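Local coordinates for cpftsy (Physcomitrella patens, PDB 4AK9), which probably acts as the chloroplast receptor for the signal recognition particle, a SIMIBI-class GTPase that serves protein targeting to the thylakoid membrane, at residues Glu28-Val33 with Ser59-Lys64; Phe97-Glu102 with Val284-Ser289; Val118-Gly123 with Arg226-Ala231; Gln168-Glu173 with Glu299-Leu304. All coordinates share one frame; numbering follows the deposited sequence.

Contact 1 (Glu28-Val33 with Ser59-Lys64)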
loop_
_atom_site.group_PDB
_atom_site.type_symbol
_atom_site.label_atom_id
_atom_site.label_comp_id
_atom_site.label_asym_id
_atom_site.label_seq_id
_atom_site.Cartn_x
_atom_site.Cartn_y
_atom_site.Cartn_z
ATOM N N GLU A 28 10.529 11.697 4.890
ATOM C CA GLU A 28 10.352 12.749 3.896
ATOM C C GLU A 28 8.908 12.925 3.430
ATOM O O GLU A 28 8.457 14.051 3.214
ATOM C CB GLU A 28 11.241 12.502 2.686
ATOM C CG GLU A 28 10.971 13.459 1.540
ATOM C CD GLU A 28 12.176 13.628 0.634
ATOM O OE1 GLU A 28 13.029 12.704 0.607
ATOM O OE2 GLU A 28 12.270 14.687 -0.041
ATOM N N ASN A 29 8.170 11.831 3.255
ATOM C CA ASN A 29 6.737 12.014 3.016
ATOM C C ASN A 29 6.075 12.615 4.231
ATOM O O ASN A 29 5.261 13.531 4.111
ATOM C CB ASN A 29 6.012 10.730 2.634
ATOM C CG ASN A 29 4.488 10.924 2.585
ATOM O OD1 ASN A 29 3.968 11.730 1.794
ATOM N ND2 ASN A 29 3.776 10.204 3.459
ATOM N N LEU A 30 6.441 12.112 5.413
ATOM C CA LEU A 30 5.756 12.569 6.624
ATOM C C LEU A 30 6.077 14.021 7.006
ATOM O O LEU A 30 5.367 14.610 7.827
ATOM C CB LEU A 30 6.042 11.643 7.774
ATOM C CG LEU A 30 5.452 10.223 7.608
ATOM C CD1 LEU A 30 5.902 9.361 8.777
ATOM C CD2 LEU A 30 3.900 10.263 7.523
ATOM N N ALA A 31 7.123 14.576 6.404
ATOM C CA ALA A 31 7.540 15.958 6.715
ATOM C C ALA A 31 6.495 17.005 6.335
ATOM O O ALA A 31 6.417 18.082 6.947
ATOM C CB ALA A 31 8.879 16.275 6.051
ATOM N N VAL A 32 5.672 16.702 5.345
ATOM C CA VAL A 32 4.652 17.662 4.958
ATOM C C VAL A 32 3.624 17.907 6.072
ATOM O O VAL A 32 2.876 18.892 6.015
ATOM C CB VAL A 32 3.936 17.252 3.657
ATOM C CG1 VAL A 32 4.962 16.891 2.587
ATOM C CG2 VAL A 32 2.985 16.103 3.914
ATOM N N VAL A 33 3.585 17.023 7.074
ATOM C CA VAL A 33 2.635 17.173 8.185
ATOM C C VAL A 33 2.798 18.521 8.898
ATOM O O VAL A 33 1.809 19.227 9.155
ATOM C CB VAL A 33 2.719 15.992 9.182
ATOM C CG1 VAL A 33 1.987 16.308 10.483
ATOM C CG2 VAL A 33 2.117 14.730 8.540
ATOM N N SER A 59 2.194 6.886 3.373
ATOM C CA SER A 59 3.216 6.089 4.037
ATOM C C SER A 59 2.738 4.707 4.517
ATOM O O SER A 59 3.436 4.028 5.267
ATOM C CB SER A 59 3.876 6.861 5.191
ATOM O OG SER A 59 4.691 7.916 4.678
ATOM N N ASP A 60 1.577 4.250 4.062
ATOM C CA ASP A 60 1.078 2.926 4.460
ATOM C C ASP A 60 0.752 2.680 5.929
ATOM O O ASP A 60 0.822 1.550 6.414
ATOM C CB ASP A 60 1.977 1.807 3.929
ATOM C CG ASP A 60 1.456 1.252 2.614
ATOM O OD1 ASP A 60 0.452 1.799 2.087
ATOM O OD2 ASP A 60 2.034 0.265 2.114
ATOM N N PHE A 61 0.405 3.739 6.655
ATOM C CA PHE A 61 -0.606 3.571 7.689
ATOM C C PHE A 61 -1.887 3.188 6.929
ATOM O O PHE A 61 -2.379 3.963 6.085
ATOM C CB PHE A 61 -0.810 4.886 8.432
ATOM C CG PHE A 61 0.392 5.351 9.190
ATOM C CD1 PHE A 61 1.421 6.036 8.545
ATOM C CD2 PHE A 61 0.479 5.143 10.555
ATOM C CE1 PHE A 61 2.520 6.482 9.232
ATOM C CE2 PHE A 61 1.588 5.590 11.259
ATOM C CZ PHE A 61 2.606 6.266 10.605
ATOM N N GLY A 62 -2.406 1.979 7.164
ATOM C CA GLY A 62 -3.548 1.512 6.381
ATOM C C GLY A 62 -4.846 2.254 6.714
ATOM O O GLY A 62 -4.911 2.960 7.733
ATOM N N PRO A 63 -5.889 2.102 5.869
ATOM C CA PRO A 63 -7.117 2.898 6.089
ATOM C C PRO A 63 -7.647 2.781 7.525
ATOM O O PRO A 63 -7.992 3.788 8.139
ATOM C CB PRO A 63 -8.109 2.295 5.086
ATOM C CG PRO A 63 -7.189 1.886 3.900
ATOM C CD PRO A 63 -5.927 1.336 4.597
ATOM N N LYS A 64 -7.698 1.576 8.082
ATOM C CA LYS A 64 -8.217 1.464 9.440
ATOM C C LYS A 64 -7.329 2.084 10.507
ATOM O O LYS A 64 -7.835 2.674 11.468
ATOM C CB LYS A 64 -8.521 0.013 9.788
ATOM C CG LYS A 64 -9.670 -0.517 8.971
ATOM C CD LYS A 64 -9.969 -1.938 9.375
ATOM C CE LYS A 64 -10.464 -2.714 8.164
ATOM N NZ LYS A 64 -9.676 -3.978 7.955
#
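With CG of Asn29 anti to the backbone N (chi1 172°) and OG of Ser59 anti to its own carbonyl carbon (chi1 -70°), the amide and the hydroxyl meet where helix 24-30 passes the loop after helix 45-58. Asn29 ND2 donates to Ser59 OG at 2.7 Å; the bond is moderately bent, and the hydroxyl lies 16° out of the amide plane. The same ND2 also gives a hydrogen bond to the carbonyl of Val55, one turn back in helix 45-58, so two acceptors fix the rotation of the amide. Beside this pair, Leu30 brings its CD2 methyl to 3.8 Å from Ser59 OG. That methyl also approaches the Phe61 ring obliquely, 4.4 Å from CE1. Ser59 is where helix 45-58 leaves helical geometry, and Asp60, at positive phi, is the C-prime residue of the Schellman motif that ends it. Asp60 OD2 is held by Arg277 of its own chain, while OD1 meets Arg277 of the second subunit. Buried Ser59 OG accepts from Asn29, adds a weak bond to Ala276 O and lies against Leu30, so a single side-chain amide ties helix 24-30 to the Schellman-capped end of helix 45-58.

Contact 2 (Phe97-Glu102 with Val284-Ser289)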
loop_
_atom_site.group_PDB
_atom_site.type_symbol
_atom_site.label_atom_id
_atom_site.label_comp_id
_atom_site.label_asym_id
_atom_site.label_seq_id
_atom_site.Cartn_x
_atom_site.Cartn_y
_atom_site.Cartn_z
ATOM N N PHE A 97 2.503 6.160 19.207
ATOM C CA PHE A 97 3.156 5.418 20.275
ATOM C C PHE A 97 2.182 4.492 21.015
ATOM O O PHE A 97 2.497 3.347 21.296
ATOM C CB PHE A 97 3.834 6.372 21.261
ATOM C CG PHE A 97 4.480 5.669 22.411
ATOM C CD1 PHE A 97 5.730 5.108 22.269
ATOM C CD2 PHE A 97 3.822 5.543 23.630
ATOM C CE1 PHE A 97 6.324 4.433 23.331
ATOM C CE2 PHE A 97 4.421 4.888 24.693
ATOM C CZ PHE A 97 5.672 4.329 24.540
ATOM N N LYS A 98 0.987 4.989 21.328
ATOM C CA LYS A 98 0.005 4.147 22.009
ATOM C C LYS A 98 -0.423 2.938 21.198
ATOM O O LYS A 98 -0.501 1.833 21.735
ATOM C CB LYS A 98 -1.213 4.980 22.412
ATOM C CG LYS A 98 -0.866 5.943 23.515
ATOM C CD LYS A 98 -2.047 6.796 23.951
ATOM C CE LYS A 98 -3.131 5.968 24.652
ATOM N NZ LYS A 98 -4.097 5.306 23.719
ATOM N N LEU A 99 -0.701 3.145 19.912
ATOM C CA LEU A 99 -1.095 2.042 19.047
ATOM C C LEU A 99 -0.006 0.986 19.021
ATOM O O LEU A 99 -0.310 -0.203 18.942
ATOM C CB LEU A 99 -1.313 2.523 17.621
ATOM C CG LEU A 99 -2.610 3.256 17.321
ATOM C CD1 LEU A 99 -2.769 3.302 15.796
ATOM C CD2 LEU A 99 -3.781 2.520 17.964
ATOM N N LEU A 100 1.262 1.413 19.096
ATOM C CA LEU A 100 2.395 0.470 19.035
ATOM C C LEU A 100 2.630 -0.328 20.315
ATOM O O LEU A 100 3.328 -1.334 20.311
ATOM C CB LEU A 100 3.698 1.193 18.616
ATOM C CG LEU A 100 3.811 1.605 17.132
ATOM C CD1 LEU A 100 4.956 2.657 16.976
ATOM C CD2 LEU A 100 4.098 0.378 16.262
ATOM N N THR A 101 2.050 0.124 21.423
ATOM C CA THR A 101 2.429 -0.413 22.712
ATOM C C THR A 101 1.272 -0.881 23.608
ATOM O O THR A 101 1.489 -1.669 24.524
ATOM C CB THR A 101 3.188 0.665 23.521
ATOM O OG1 THR A 101 2.374 1.855 23.582
ATOM C CG2 THR A 101 4.537 1.006 22.874
ATOM N N GLU A 102 0.072 -0.356 23.409
ATOM C CA GLU A 102 -1.005 -0.629 24.374
ATOM C C GLU A 102 -1.503 -2.078 24.399
ATOM O O GLU A 102 -1.995 -2.538 25.440
ATOM C CB GLU A 102 -2.188 0.310 24.120
ATOM C CG GLU A 102 -2.940 -0.030 22.822
ATOM C CD GLU A 102 -3.764 1.137 22.286
ATOM O OE1 GLU A 102 -4.003 2.107 23.054
ATOM O OE2 GLU A 102 -4.187 1.082 21.103
ATOM N N VAL A 284 0.793 -3.174 10.862
ATOM C CA VAL A 284 0.893 -4.601 11.195
ATOM C C VAL A 284 0.700 -4.846 12.694
ATOM O O VAL A 284 0.001 -5.778 13.096
ATOM C CB VAL A 284 2.181 -5.287 10.595
ATOM C CG1 VAL A 284 3.395 -4.997 11.415
ATOM C CG2 VAL A 284 1.996 -6.805 10.571
ATOM N N VAL A 285 1.253 -3.986 13.531
ATOM C CA VAL A 285 1.083 -4.144 14.982
ATOM C C VAL A 285 -0.383 -3.920 15.351
ATOM O O VAL A 285 -0.969 -4.702 16.098
ATOM C CB VAL A 285 1.996 -3.188 15.751
ATOM C CG1 VAL A 285 1.661 -3.229 17.280
ATOM C CG2 VAL A 285 3.458 -3.575 15.510
ATOM N N ASP A 286 -0.975 -2.864 14.793
ATOM C CA ASP A 286 -2.380 -2.529 15.027
ATOM C C ASP A 286 -3.343 -3.634 14.585
ATOM O O ASP A 286 -4.235 -4.057 15.349
ATOM C CB ASP A 286 -2.725 -1.208 14.331
ATOM C CG ASP A 286 -4.173 -0.787 14.567
ATOM O OD1 ASP A 286 -4.677 -0.983 15.706
ATOM O OD2 ASP A 286 -4.821 -0.299 13.605
ATOM N N GLU A 287 -3.171 -4.142 13.368
ATOM C CA GLU A 287 -4.089 -5.121 12.827
ATOM C C GLU A 287 -3.899 -6.510 13.389
ATOM O O GLU A 287 -4.893 -7.231 13.553
ATOM C CB GLU A 287 -3.979 -5.193 11.291
ATOM C CG GLU A 287 -4.509 -3.937 10.547
ATOM C CD GLU A 287 -6.034 -3.850 10.559
ATOM O OE1 GLU A 287 -6.699 -4.914 10.436
ATOM O OE2 GLU A 287 -6.576 -2.726 10.710
ATOM N N LEU A 288 -2.653 -6.912 13.680
ATOM C CA LEU A 288 -2.382 -8.315 14.060
ATOM C C LEU A 288 -2.174 -8.537 15.557
ATOM O O LEU A 288 -2.172 -9.694 16.042
ATOM C CB LEU A 288 -1.188 -8.936 13.272
ATOM C CG LEU A 288 -1.240 -8.986 11.719
ATOM C CD1 LEU A 288 -0.691 -10.316 11.229
ATOM C CD2 LEU A 288 -2.629 -8.771 11.136
ATOM N N SER A 289 -2.016 -7.444 16.310
ATOM C CA SER A 289 -1.826 -7.527 17.756
ATOM C C SER A 289 -0.638 -8.417 18.146
ATOM O O SER A 289 -0.686 -9.113 19.172
ATOM C CB SER A 289 -3.130 -8.027 18.435
ATOM O OG SER A 289 -4.263 -7.228 18.036
#
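Helices 97-101 and 284-288 cross at 51°, and the axes of these short segments come within 8.9 Å, Leu99 lying nearest Asp286 and Leu100 nearest Val285 by their CA atoms. This is part of the junction between the N-terminal helical bundle and the Ras-like GTPase domain, the NG core of SRP-type GTPases, as the last turn of bundle helix 85-101 meets helix 280-288 of the GTPase fold. Val285 carries the contact with both methyls. CG1, anti to the backbone N (chi1 172°), sits against the end of the bundle helix, 3.9 Å from Leu100 O and 4.0 Å from Leu99 O. CG2 takes the other branch and packs on Leu100 CD2 at 4.1 Å, the two side chains set nearly perpendicular to each other. The CB of Leu100 points away from the GTPase helix, yet the chain turns back far enough for CD2 to touch, and Phe312 and Phe307 also pack against this leucine. On the side facing helix 63-78, Leu99 CD2 lies 4.3 Å from Asp286 OD1, a loose approach of a methyl to a carboxylate. That helix engages the carboxylate: Lys68 makes a salt bridge with OD1 and Thr65 a hydrogen bond with OD2. Within the bundle helix, Thr101 OG1 donates to Phe97 O at 2.7 Å, the donor lying 33° out of the carbonyl plane.

Contact 3 (Val118-Gly123 with Arg226-Ala231)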
loop_
_atom_site.group_PDB
_atom_site.type_symbol
_atom_site.label_atom_id
_atom_site.label_comp_id
_atom_site.label_asym_id
_atom_site.label_seq_id
_atom_site.Cartn_x
_atom_site.Cartn_y
_atom_site.Cartn_z
ATOM N N VAL A 118 15.047 -21.940 21.505
ATOM C CA VAL A 118 14.899 -22.307 20.107
ATOM C C VAL A 118 14.029 -21.258 19.395
ATOM O O VAL A 118 12.898 -20.984 19.810
ATOM C CB VAL A 118 14.280 -23.696 19.923
ATOM C CG1 VAL A 118 14.060 -24.007 18.436
ATOM C CG2 VAL A 118 15.199 -24.781 20.551
ATOM N N LEU A 119 14.582 -20.655 18.342
ATOM C CA LEU A 119 13.857 -19.616 17.589
ATOM C C LEU A 119 13.607 -20.163 16.190
ATOM O O LEU A 119 14.558 -20.542 15.478
ATOM C CB LEU A 119 14.722 -18.348 17.500
ATOM C CG LEU A 119 14.709 -17.253 18.563
ATOM C CD1 LEU A 119 14.632 -17.805 19.947
ATOM C CD2 LEU A 119 15.930 -16.369 18.424
ATOM N N MET A 120 12.344 -20.235 15.772
ATOM C CA MET A 120 12.044 -20.614 14.401
ATOM C C MET A 120 11.803 -19.358 13.559
ATOM O O MET A 120 11.086 -18.456 13.976
ATOM C CB MET A 120 10.829 -21.539 14.323
ATOM C CG MET A 120 11.085 -22.920 14.898
ATOM S SD MET A 120 9.527 -23.850 14.966
ATOM C CE MET A 120 9.249 -24.322 13.265
ATOM N N ILE A 121 12.454 -19.285 12.409
ATOM C CA ILE A 121 12.312 -18.134 11.519
ATOM C C ILE A 121 11.421 -18.597 10.372
ATOM O O ILE A 121 11.703 -19.614 9.695
ATOM C CB ILE A 121 13.674 -17.684 10.955
ATOM C CG1 ILE A 121 14.660 -17.301 12.062
ATOM C CG2 ILE A 121 13.517 -16.613 9.840
ATOM C CD1 ILE A 121 14.125 -16.537 13.244
ATOM N N VAL A 122 10.305 -17.902 10.148
ATOM C CA VAL A 122 9.397 -18.320 9.080
ATOM C C VAL A 122 9.091 -17.168 8.112
ATOM O O VAL A 122 9.389 -16.007 8.407
ATOM C CB VAL A 122 8.047 -18.850 9.649
ATOM C CG1 VAL A 122 8.308 -20.045 10.592
ATOM C CG2 VAL A 122 7.351 -17.744 10.422
ATOM N N GLY A 123 8.501 -17.496 6.971
ATOM C CA GLY A 123 8.175 -16.468 5.981
ATOM C C GLY A 123 8.343 -16.915 4.549
ATOM O O GLY A 123 8.727 -18.050 4.274
ATOM N N ARG A 226 6.085 -29.375 15.442
ATOM C CA ARG A 226 5.865 -30.556 16.305
ATOM C C ARG A 226 7.151 -31.306 16.626
ATOM O O ARG A 226 7.364 -31.708 17.773
ATOM C CB ARG A 226 4.868 -31.506 15.677
ATOM C CG ARG A 226 3.451 -30.981 15.664
ATOM C CD ARG A 226 2.518 -32.054 15.103
ATOM N NE ARG A 226 1.308 -31.440 14.582
ATOM C CZ ARG A 226 0.972 -31.424 13.295
ATOM N NH1 ARG A 226 1.746 -32.031 12.397
ATOM N NH2 ARG A 226 -0.152 -30.826 12.918
ATOM N N ALA A 227 8.000 -31.487 15.617
ATOM C CA ALA A 227 9.314 -32.095 15.801
ATOM C C ALA A 227 10.188 -31.312 16.758
ATOM O O ALA A 227 10.908 -31.902 17.559
ATOM C CB ALA A 227 10.015 -32.258 14.478
ATOM N N VAL A 228 10.149 -29.981 16.664
ATOM C CA VAL A 228 10.921 -29.149 17.567
ATOM C C VAL A 228 10.420 -29.324 19.002
ATOM O O VAL A 228 11.228 -29.544 19.911
ATOM C CB VAL A 228 10.867 -27.630 17.131
ATOM C CG1 VAL A 228 11.311 -26.718 18.255
ATOM C CG2 VAL A 228 11.759 -27.406 15.913
ATOM N N SER A 229 9.101 -29.235 19.206
ATOM C CA SER A 229 8.529 -29.373 20.566
ATOM C C SER A 229 8.717 -30.774 21.165
ATOM O O SER A 229 8.815 -30.926 22.379
ATOM C CB SER A 229 7.043 -29.010 20.591
ATOM O OG SER A 229 6.874 -27.620 20.329
ATOM N N LYS A 230 8.749 -31.782 20.316
ATOM C CA LYS A 230 9.016 -33.143 20.796
ATOM C C LYS A 230 10.471 -33.295 21.251
ATOM O O LYS A 230 10.749 -33.949 22.263
ATOM C CB LYS A 230 8.711 -34.148 19.706
ATOM C CG LYS A 230 9.055 -35.577 20.080
ATOM C CD LYS A 230 8.494 -36.532 19.059
ATOM C CE LYS A 230 9.136 -37.897 19.202
ATOM N NZ LYS A 230 8.527 -38.859 18.237
ATOM N N ALA A 231 11.404 -32.692 20.514
ATOM C CA ALA A 231 12.816 -32.751 20.906
ATOM C C ALA A 231 13.070 -31.949 22.162
ATOM O O ALA A 231 13.936 -32.295 22.961
ATOM C CB ALA A 231 13.714 -32.253 19.779
#
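Ser229 OG, on the helix whose Val228 meets Val118 and Met120 of the strand, is gripped by two outside groups, the ammonium of Lys225 and the carbonyl of Ala235, a residue of the following loop that also packs on both valines. The setting is the P-loop NTPase fold: strand 117-123 is a central parallel strand, and helix 215-231 packs on one face of the sheet. Across the contact itself the chemistry is wholly apolar. Val228 points at the strand and divides its two methyls between two residues on the same face of it. CG1, anti to the backbone N (chi1 163°), meets Val118 CG1 at 3.9 Å, the two side chains running antiparallel alongside each other. CG2 faces the sulfur of Met120, with SD 4.3 Å away. Leu119 and Ile121, the alternate residues, belong to the other face of the sheet, where helix 126-142 covers them. Farther along, the strand runs to Gly123, the first glycine of a sequence consistent with the Walker A motif; Gly123 O receives a hydrogen bond from Lys129 NZ. To reach Val228, the Met120 side chain is extended about CB-CG (chi2 172°) and turns about CG-SD (chi3 76°).

Contact 4 (Gln168-Glu173 with Glu299-Leu304)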
loop_
_atom_site.group_PDB
_atom_site.type_symbol
_atom_site.label_atom_id
_atom_site.label_comp_id
_atom_site.label_asym_id
_atom_site.label_seq_id
_atom_site.Cartn_x
_atom_site.Cartn_y
_atom_site.Cartn_z
ATOM N N GLN A 168 29.592 -19.354 9.170
ATOM C CA GLN A 168 31.030 -19.042 9.124
ATOM C C GLN A 168 31.366 -17.614 9.507
ATOM O O GLN A 168 32.239 -17.383 10.359
ATOM C CB GLN A 168 31.605 -19.348 7.739
ATOM C CG GLN A 168 31.770 -20.831 7.485
ATOM C CD GLN A 168 32.843 -21.447 8.386
ATOM O OE1 GLN A 168 34.019 -21.077 8.314
ATOM N NE2 GLN A 168 32.433 -22.388 9.247
ATOM N N ARG A 169 30.682 -16.653 8.894
ATOM C CA ARG A 169 30.906 -15.250 9.209
ATOM C C ARG A 169 30.662 -14.950 10.682
ATOM O O ARG A 169 31.329 -14.081 11.285
ATOM C CB ARG A 169 29.984 -14.385 8.340
ATOM C CG ARG A 169 30.095 -12.894 8.571
ATOM C CD ARG A 169 29.356 -12.139 7.464
ATOM N NE ARG A 169 29.694 -12.704 6.158
ATOM C CZ ARG A 169 28.816 -13.038 5.219
ATOM N NH1 ARG A 169 27.511 -12.826 5.395
ATOM N NH2 ARG A 169 29.248 -13.560 4.082
ATOM N N THR A 170 29.710 -15.670 11.275
ATOM C CA THR A 170 29.331 -15.335 12.637
ATOM C C THR A 170 29.960 -16.243 13.658
ATOM O O THR A 170 29.829 -15.994 14.859
ATOM C CB THR A 170 27.806 -15.371 12.846
ATOM O OG1 THR A 170 27.317 -16.675 12.500
ATOM C CG2 THR A 170 27.129 -14.308 11.999
ATOM N N GLY A 171 30.627 -17.297 13.212
ATOM C CA GLY A 171 31.244 -18.210 14.162
ATOM C C GLY A 171 30.219 -19.107 14.838
ATOM O O GLY A 171 30.410 -19.545 15.972
ATOM N N SER A 172 29.115 -19.362 14.143
ATOM C CA SER A 172 28.070 -20.256 14.642
ATOM C C SER A 172 28.281 -21.629 14.055
ATOM O O SER A 172 28.823 -21.757 12.951
ATOM C CB SER A 172 26.686 -19.748 14.209
ATOM O OG SER A 172 26.484 -18.415 14.658
ATOM N N GLU A 173 27.834 -22.657 14.775
ATOM C CA GLU A 173 27.805 -24.016 14.225
ATOM C C GLU A 173 26.531 -24.191 13.418
ATOM O O GLU A 173 25.589 -23.400 13.568
ATOM C CB GLU A 173 27.861 -25.058 15.352
ATOM C CG GLU A 173 29.068 -24.892 16.283
ATOM C CD GLU A 173 30.398 -25.154 15.575
ATOM O OE1 GLU A 173 30.541 -26.244 14.966
ATOM O OE2 GLU A 173 31.294 -24.269 15.625
ATOM N N GLU A 299 21.793 -2.757 4.571
ATOM C CA GLU A 299 22.439 -3.965 4.064
ATOM C C GLU A 299 23.578 -4.468 4.956
ATOM O O GLU A 299 24.046 -5.599 4.768
ATOM C CB GLU A 299 22.964 -3.728 2.643
ATOM C CG GLU A 299 21.876 -3.525 1.608
ATOM C CD GLU A 299 20.962 -4.736 1.488
ATOM O OE1 GLU A 299 21.394 -5.748 0.883
ATOM O OE2 GLU A 299 19.814 -4.677 2.000
ATOM N N GLY A 300 24.024 -3.651 5.918
ATOM C CA GLY A 300 25.100 -4.062 6.818
ATOM C C GLY A 300 24.710 -5.169 7.792
ATOM O O GLY A 300 23.529 -5.336 8.127
ATOM N N ILE A 301 25.694 -5.929 8.264
ATOM C CA ILE A 301 25.398 -7.035 9.150
ATOM C C ILE A 301 24.807 -6.520 10.473
ATOM O O ILE A 301 24.021 -7.211 11.132
ATOM C CB ILE A 301 26.643 -7.940 9.379
ATOM C CG1 ILE A 301 26.245 -9.225 10.123
ATOM C CG2 ILE A 301 27.751 -7.149 10.095
ATOM C CD1 ILE A 301 27.369 -10.256 10.261
ATOM N N ASP A 302 25.145 -5.294 10.852
ATOM C CA ASP A 302 24.621 -4.759 12.105
ATOM C C ASP A 302 23.334 -3.944 11.882
ATOM O O ASP A 302 22.835 -3.268 12.790
ATOM C CB ASP A 302 25.694 -3.930 12.821
ATOM C CG ASP A 302 26.856 -4.789 13.339
ATOM O OD1 ASP A 302 26.600 -5.787 14.054
ATOM O OD2 ASP A 302 28.027 -4.472 13.019
ATOM N N ASP A 303 22.794 -4.015 10.677
ATOM C CA ASP A 303 21.639 -3.181 10.344
ATOM C C ASP A 303 20.280 -3.791 10.723
ATOM O O ASP A 303 19.233 -3.263 10.358
ATOM C CB ASP A 303 21.676 -2.784 8.873
ATOM C CG ASP A 303 22.777 -1.762 8.582
ATOM O OD1 ASP A 303 23.196 -1.067 9.543
ATOM O OD2 ASP A 303 23.204 -1.657 7.408
ATOM N N LEU A 304 20.305 -4.897 11.452
ATOM C CA LEU A 304 19.084 -5.479 12.012
ATOM C C LEU A 304 18.979 -4.982 13.439
ATOM O O LEU A 304 19.813 -5.303 14.296
ATOM C CB LEU A 304 19.155 -7.005 12.001
ATOM C CG LEU A 304 17.880 -7.698 12.477
ATOM C CD1 LEU A 304 16.764 -7.549 11.413
ATOM C CD2 LEU A 304 18.196 -9.166 12.760
#
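A Schellman motif closes helix 158-170 beside a type I turn of the GTPase domain, and the two meet through one isoleucine. Gly171, at positive phi, is its C-prime residue, with Ser172 N bonded to Ala167 O and a weak bond from Gly171 N to Gln168 O. The turn runs from Gly300 to Asp303 and offers Ile301, whose CG1 stands anti to the backbone N (chi1 -170°) and pushes CD1 out to the helix. That methyl touches the aliphatic part of Arg169, 3.9 Å from CD and 4.2 Å from CG, the two side chains overlapping with reversed directions. Beyond CD the arginine bends at chi3, and its guanidinium engages Trp166 in a cation-pi contact. Thr170 CG2 lies 4.4 Å from the same Ile301 methyl; the Thr170 hydroxyl is turned to helix carbonyls, Trp166 O foremost, and accepts from Ser172 OG at 2.9 Å. The turn is braced by Gly300 N, which donates to Asp303 OD2 from above the carboxylate plane at 2.6 Å. Helix 126-142 joins the two sides: its Asn138 packs on both Thr170 and Ile301, its Lys135 bonds Gly300 O, and strand 147-150 lies against Thr170 and Ser172.

Contacts 1 and 3 are buried, contact 2 is partly so, and contact 4 lies at the surface. A polar bond carries contact 1, while contacts 2, 3 and 4 rest on methyl packing: helix on helix, helix on sheet, and a turn on a helix end. Contacts 1 and 2 adjoin, their centres about 16 Å apart, touching through Lys64 and Glu287; both involve the helical bundle, and contact 2 joins it to the GTPase domain. Contacts 3 and 4 lie within that domain, centres about 21 Å apart; helix 126-142 packs on both sides of contact 4 and on the opposite face of contact 3's strand. In sequence, contact 3 is nested inside contact 2, whereas contact 4 crosses both.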